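Local coordinates for protein aminopeptidase N (Francisella tularensis subsp. tularensis, PDB 5DLL) that probably releases N-terminal amino acids, alanine preferentially, from intracellular peptides, working as a zinc-dependent aminopeptidase of the peptidase M1 family, at residues K247-R252 / E310-W315; N314-R319 / V336-E341. All blocks are in the same frame, centred on the assembly; numbering follows the deposited sequence.

Contact 1: K247-R252 / E310-W315. With ZN (zinc ion), chain B.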
# COMPACT_ATOMS: atom_id res chain seq x y z
N LYS A 247 -9.30 16.38 -9.89
CA LYS A 247 -9.72 16.35 -11.30
C LYS A 247 -10.03 14.94 -11.79
O LYS A 247 -10.99 14.74 -12.52
CB LYS A 247 -8.63 16.97 -12.17
CG LYS A 247 -8.92 16.98 -13.66
CD LYS A 247 -7.81 17.69 -14.42
CE LYS A 247 -7.82 17.33 -15.90
NZ LYS A 247 -9.10 17.71 -16.57
N TRP A 248 -9.21 13.98 -11.39
CA TRP A 248 -9.37 12.60 -11.83
C TRP A 248 -10.65 11.99 -11.28
O TRP A 248 -11.30 11.17 -11.93
CB TRP A 248 -8.18 11.75 -11.41
CG TRP A 248 -8.32 10.31 -11.78
CD1 TRP A 248 -8.02 9.74 -12.98
CD2 TRP A 248 -8.79 9.26 -10.93
NE1 TRP A 248 -8.28 8.39 -12.93
CE2 TRP A 248 -8.75 8.07 -11.69
CE3 TRP A 248 -9.24 9.20 -9.61
CZ2 TRP A 248 -9.14 6.83 -11.16
CZ3 TRP A 248 -9.63 7.97 -9.09
CH2 TRP A 248 -9.58 6.81 -9.87
N ASP A 249 -11.00 12.39 -10.06
CA ASP A 249 -12.19 11.89 -9.41
C ASP A 249 -13.42 12.44 -10.12
O ASP A 249 -14.38 11.71 -10.36
CB ASP A 249 -12.19 12.28 -7.93
CG ASP A 249 -12.68 11.15 -7.02
OD1 ASP A 249 -13.19 10.13 -7.52
OD2 ASP A 249 -12.54 11.29 -5.78
N GLU A 250 -13.37 13.74 -10.45
CA GLU A 250 -14.43 14.37 -11.26
C GLU A 250 -14.55 13.70 -12.63
O GLU A 250 -15.63 13.25 -13.01
CB GLU A 250 -14.17 15.86 -11.44
CG GLU A 250 -14.43 16.70 -10.21
CD GLU A 250 -14.15 18.18 -10.42
OE1 GLU A 250 -13.38 18.53 -11.33
OE2 GLU A 250 -14.71 19.00 -9.66
N ASP A 251 -13.44 13.63 -13.35
CA ASP A 251 -13.44 13.11 -14.72
C ASP A 251 -13.92 11.66 -14.78
O ASP A 251 -14.87 11.36 -15.47
CB ASP A 251 -12.05 13.24 -15.36
CG ASP A 251 -11.69 14.68 -15.74
OD1 ASP A 251 -12.59 15.56 -15.75
OD2 ASP A 251 -10.51 14.94 -16.03
N ARG A 252 -13.27 10.78 -14.03
CA ARG A 252 -13.57 9.35 -14.14
C ARG A 252 -14.74 8.87 -13.29
O ARG A 252 -15.51 8.01 -13.73
CB ARG A 252 -12.33 8.52 -13.82
CG ARG A 252 -12.59 7.04 -13.99
CD ARG A 252 -11.35 6.22 -14.27
NE ARG A 252 -11.70 4.80 -14.24
CZ ARG A 252 -10.83 3.80 -14.18
NH1 ARG A 252 -9.52 4.03 -14.16
NH2 ARG A 252 -11.28 2.55 -14.14
N GLU A 310 -5.70 9.09 0.01
CA GLU A 310 -6.38 9.72 1.13
C GLU A 310 -7.50 10.65 0.65
O GLU A 310 -8.54 10.72 1.29
CB GLU A 310 -5.39 10.48 2.03
CG GLU A 310 -4.26 9.62 2.63
CD GLU A 310 -4.74 8.40 3.40
OE1 GLU A 310 -5.82 8.44 4.02
OE2 GLU A 310 -4.01 7.37 3.40
N TYR A 311 -7.29 11.34 -0.48
CA TYR A 311 -8.35 12.18 -1.04
C TYR A 311 -9.57 11.34 -1.46
O TYR A 311 -10.72 11.77 -1.29
CB TYR A 311 -7.86 13.04 -2.23
CG TYR A 311 -8.99 13.79 -2.91
CD1 TYR A 311 -9.50 14.97 -2.36
CD2 TYR A 311 -9.60 13.30 -4.07
CE1 TYR A 311 -10.55 15.65 -2.96
CE2 TYR A 311 -10.66 13.97 -4.67
CZ TYR A 311 -11.13 15.14 -4.11
OH TYR A 311 -12.18 15.82 -4.70
N PHE A 312 -9.31 10.15 -1.99
CA PHE A 312 -10.38 9.28 -2.49
C PHE A 312 -11.27 8.76 -1.36
O PHE A 312 -12.46 8.52 -1.58
CB PHE A 312 -9.80 8.15 -3.35
CG PHE A 312 -8.95 8.64 -4.49
CD1 PHE A 312 -9.29 9.79 -5.20
CD2 PHE A 312 -7.80 7.95 -4.87
CE1 PHE A 312 -8.50 10.26 -6.23
CE2 PHE A 312 -7.01 8.41 -5.91
CZ PHE A 312 -7.36 9.56 -6.59
N HIS A 313 -10.72 8.63 -0.15
CA HIS A 313 -11.54 8.28 1.02
C HIS A 313 -12.69 9.26 1.27
O HIS A 313 -13.70 8.88 1.85
CB HIS A 313 -10.71 8.19 2.30
CG HIS A 313 -10.04 6.87 2.49
ND1 HIS A 313 -10.72 5.67 2.47
CD2 HIS A 313 -8.74 6.55 2.72
CE1 HIS A 313 -9.88 4.68 2.67
NE2 HIS A 313 -8.67 5.18 2.82
N ASN A 314 -12.52 10.51 0.84
CA ASN A 314 -13.56 11.53 1.02
C ASN A 314 -14.96 11.03 0.67
O ASN A 314 -15.92 11.38 1.34
CB ASN A 314 -13.26 12.79 0.20
CG ASN A 314 -14.17 13.94 0.57
OD1 ASN A 314 -14.24 14.32 1.73
ND2 ASN A 314 -14.87 14.50 -0.41
N TRP A 315 -15.06 10.22 -0.39
CA TRP A 315 -16.32 9.59 -0.75
C TRP A 315 -16.37 8.14 -0.26
O TRP A 315 -17.31 7.76 0.43
CB TRP A 315 -16.58 9.68 -2.26
CG TRP A 315 -17.11 11.02 -2.65
CD1 TRP A 315 -16.39 12.08 -3.11
CD2 TRP A 315 -18.47 11.46 -2.58
NE1 TRP A 315 -17.22 13.16 -3.34
CE2 TRP A 315 -18.50 12.80 -3.01
CE3 TRP A 315 -19.67 10.85 -2.18
CZ2 TRP A 315 -19.69 13.54 -3.07
CZ3 TRP A 315 -20.85 11.59 -2.24
CH2 TRP A 315 -20.84 12.92 -2.69
ZN ZN B . -6.87 4.16 3.40

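Contact 2: N314-R319 / V336-E341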
# COMPACT_ATOMS: atom_id res chain seq x y z
N ASN A 314 -12.52 10.51 0.84
CA ASN A 314 -13.56 11.53 1.02
C ASN A 314 -14.96 11.03 0.67
O ASN A 314 -15.92 11.38 1.34
CB ASN A 314 -13.26 12.79 0.20
CG ASN A 314 -14.17 13.94 0.57
OD1 ASN A 314 -14.24 14.32 1.73
ND2 ASN A 314 -14.87 14.50 -0.41
N TRP A 315 -15.06 10.22 -0.39
CA TRP A 315 -16.32 9.59 -0.75
C TRP A 315 -16.37 8.14 -0.26
O TRP A 315 -17.31 7.76 0.43
CB TRP A 315 -16.58 9.68 -2.26
CG TRP A 315 -17.11 11.02 -2.65
CD1 TRP A 315 -16.39 12.08 -3.11
CD2 TRP A 315 -18.47 11.46 -2.58
NE1 TRP A 315 -17.22 13.16 -3.34
CE2 TRP A 315 -18.50 12.80 -3.01
CE3 TRP A 315 -19.67 10.85 -2.18
CZ2 TRP A 315 -19.69 13.54 -3.07
CZ3 TRP A 315 -20.85 11.59 -2.24
CH2 TRP A 315 -20.84 12.92 -2.69
N THR A 316 -15.34 7.36 -0.59
CA THR A 316 -15.28 5.96 -0.19
C THR A 316 -14.59 5.79 1.16
O THR A 316 -13.44 5.34 1.24
CB THR A 316 -14.59 5.09 -1.26
OG1 THR A 316 -13.28 5.60 -1.52
CG2 THR A 316 -15.41 5.08 -2.54
N GLY A 317 -15.30 6.16 2.22
CA GLY A 317 -14.79 6.05 3.58
C GLY A 317 -15.41 7.07 4.51
O GLY A 317 -15.89 6.74 5.58
N ASP A 318 -15.39 8.33 4.08
CA ASP A 318 -15.87 9.44 4.90
C ASP A 318 -17.34 9.73 4.65
O ASP A 318 -18.13 9.86 5.58
CB ASP A 318 -15.04 10.71 4.66
CG ASP A 318 -13.55 10.52 4.94
OD1 ASP A 318 -13.11 9.37 5.18
OD2 ASP A 318 -12.82 11.53 4.93
N ARG A 319 -17.71 9.84 3.38
CA ARG A 319 -19.08 10.17 3.02
C ARG A 319 -20.00 8.95 3.15
O ARG A 319 -21.12 9.06 3.62
CB ARG A 319 -19.11 10.75 1.61
CG ARG A 319 -20.31 11.60 1.32
CD ARG A 319 -20.20 13.00 1.90
NE ARG A 319 -21.44 13.73 1.61
CZ ARG A 319 -21.64 14.53 0.57
NH1 ARG A 319 -20.68 14.77 -0.32
NH2 ARG A 319 -22.82 15.11 0.42
N VAL A 336 -8.36 1.63 -2.29
CA VAL A 336 -7.10 1.11 -2.82
C VAL A 336 -7.24 0.86 -4.31
O VAL A 336 -6.37 1.23 -5.11
CB VAL A 336 -6.66 -0.20 -2.10
CG1 VAL A 336 -5.56 -0.91 -2.87
CG2 VAL A 336 -6.19 0.09 -0.68
N PHE A 337 -8.34 0.21 -4.69
CA PHE A 337 -8.66 0.00 -6.10
C PHE A 337 -8.65 1.34 -6.84
O PHE A 337 -8.10 1.45 -7.94
CB PHE A 337 -10.02 -0.67 -6.25
CG PHE A 337 -10.53 -0.69 -7.67
CD1 PHE A 337 -10.07 -1.63 -8.57
CD2 PHE A 337 -11.47 0.24 -8.09
CE1 PHE A 337 -10.53 -1.64 -9.87
CE2 PHE A 337 -11.94 0.23 -9.39
CZ PHE A 337 -11.47 -0.71 -10.28
N ARG A 338 -9.24 2.35 -6.23
CA ARG A 338 -9.27 3.67 -6.83
C ARG A 338 -7.88 4.30 -6.95
O ARG A 338 -7.55 4.83 -8.01
CB ARG A 338 -10.20 4.58 -6.04
CG ARG A 338 -11.65 4.14 -6.08
CD ARG A 338 -12.49 5.00 -5.16
NE ARG A 338 -12.60 6.35 -5.70
CZ ARG A 338 -13.01 7.41 -5.01
NH1 ARG A 338 -13.34 7.31 -3.74
NH2 ARG A 338 -13.07 8.58 -5.61
N ASP A 339 -7.08 4.22 -5.90
CA ASP A 339 -5.72 4.79 -5.94
C ASP A 339 -4.83 4.10 -6.99
O ASP A 339 -4.00 4.75 -7.61
CB ASP A 339 -5.04 4.80 -4.54
CG ASP A 339 -4.07 3.62 -4.31
OD1 ASP A 339 -4.29 2.86 -3.34
OD2 ASP A 339 -3.09 3.47 -5.07
N GLN A 340 -5.01 2.80 -7.18
CA GLN A 340 -4.20 2.08 -8.16
C GLN A 340 -4.70 2.31 -9.59
O GLN A 340 -3.93 2.22 -10.54
CB GLN A 340 -4.07 0.59 -7.81
CG GLN A 340 -5.35 -0.22 -7.78
CD GLN A 340 -5.16 -1.58 -7.11
OE1 GLN A 340 -4.29 -1.75 -6.25
NE2 GLN A 340 -5.99 -2.56 -7.49
N GLU A 341 -5.99 2.65 -9.73
CA GLU A 341 -6.55 3.11 -11.01
C GLU A 341 -6.12 4.54 -11.35
O GLU A 341 -5.93 4.87 -12.52
CB GLU A 341 -8.08 3.06 -10.97
CG GLU A 341 -8.65 1.66 -11.07
CD GLU A 341 -8.36 1.01 -12.41
OE1 GLU A 341 -8.49 1.69 -13.45
OE2 GLU A 341 -8.01 -0.18 -12.42

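Contact 1: K247-R252 / E310-W315
Trp248 and Phe312 meet through different first torsions. The indole of Trp248 extends anti to the backbone N (chi1 177°), beside its own carbonyl carbon. The phenyl ring of Phe312 is anti to the carbonyl carbon and lies beside the backbone N (chi1 -55°). The two side chains cross at about a right angle. The six-membered ring of Trp248 does the touching, with its CE3-CZ3 side. Trp248 CE3 lies 3.6 Å from Phe312 CZ, and Trp248 CZ3 sits 3.7 Å from the same Phe312 CZ. CZ3 stands over one face of the phenyl ring, toward its rim. The ring planes are inclined at 52°.

Asp249 reaches the same helix with its carboxylate. Asp249 OD2 lies at the edge of the Phe312 ring, 3.6 Å from Phe312 CD1. Asp249 OD2 is also 3.5 Å from Tyr311 CE2. The carboxylate is turned steeply against both rings. The edge approach to Phe312 sets a carboxylate oxygen against ring hydrogens, which is probably mildly attractive. The other oxygen, OD1, forms a salt bridge with Arg338, and Trp248 NE1 bonds to Asp345. Both of these partners lie on helix 328-346, and Asp249 OD2 is the oxygen left facing the rings.

All the touching residues are buried, and no hydrogen bond crosses. The contact packs helix 236-253 against the end of helix 297-312. His313, next to Phe312, binds zinc through NE2 at 2.1 Å, together with His309 and Glu332. Tyr311 and Phe312 are the two variable positions of the HExxH sequence that runs from His309 to His313. With Glu332 as the distant third protein ligand, this is the gluzincin zinc site of M1 aminopeptidases.

Contact 2: N314-R319 / V336-E341
Thr316 and Arg338 join the segments by one hydrogen bond. Arg338 NH1 donates to Thr316 OG1 over 2.8 Å. The N-H...O angle is 142°, so the bond is bent. The hydroxyl oxygen sits at the edge of the guanidinium group, only 7° out of its plane. Thr316 CG2 adds a looser apolar touch, 3.9 Å from Arg338 CD. Trp315 contributes less, with its CB 4.3 Å from Arg338 NH1.

The arginine chain runs extended from CB to CD, then bends at chi3 (70°), which turns the guanidinium group to meet the threonine. Its NH2 forms a salt bridge with Asp249 on helix 236-253. Thr316 OG1 has two further hydrogen-bond partners, Phe312 O and Thr335 OG1. This one hydroxyl therefore connects the end of helix 297-312 with helix 328-346.

Thr316 is the centre of an inverse gamma turn. Its carbonyl oxygen bonds to ND1 of His313, a zinc ligand. On the other segment, Asp339 OD1 bonds to ND1 of His309, a second zinc ligand. Both segments thus supply second-shell groups that orient the metal-binding imidazoles. Asp249 probably balances the buried charge of Arg338, while the hydroxyl of Thr316 only accepts a hydrogen bond from it. That hydrogen bond probably polarises the hydroxyl of Thr316, and it ties the turn after the zinc-binding helix to helix 328-346.

Contacts 1 and 2 are both buried in the catalytic domain, with centres about 7 Å apart. Their segments overlap at Asn314 and Trp315, but contact 1 touches through helix 297-312 and contact 2 through Thr316 on the short helix 314-319. Contact 1 rests mainly on ring surfaces and has no hydrogen bond across it. Contact 2 is smaller and polar, and depends on one arginine. Two salt bridges, from Asp249 and from Arg252, run from contact 1 to helix 328-346. Helices 236-253 and 328-346 are thereby tied to each other as well. Contact 1 contains a zinc ligand itself, while contact 2 supplies partners to two zinc-binding histidines.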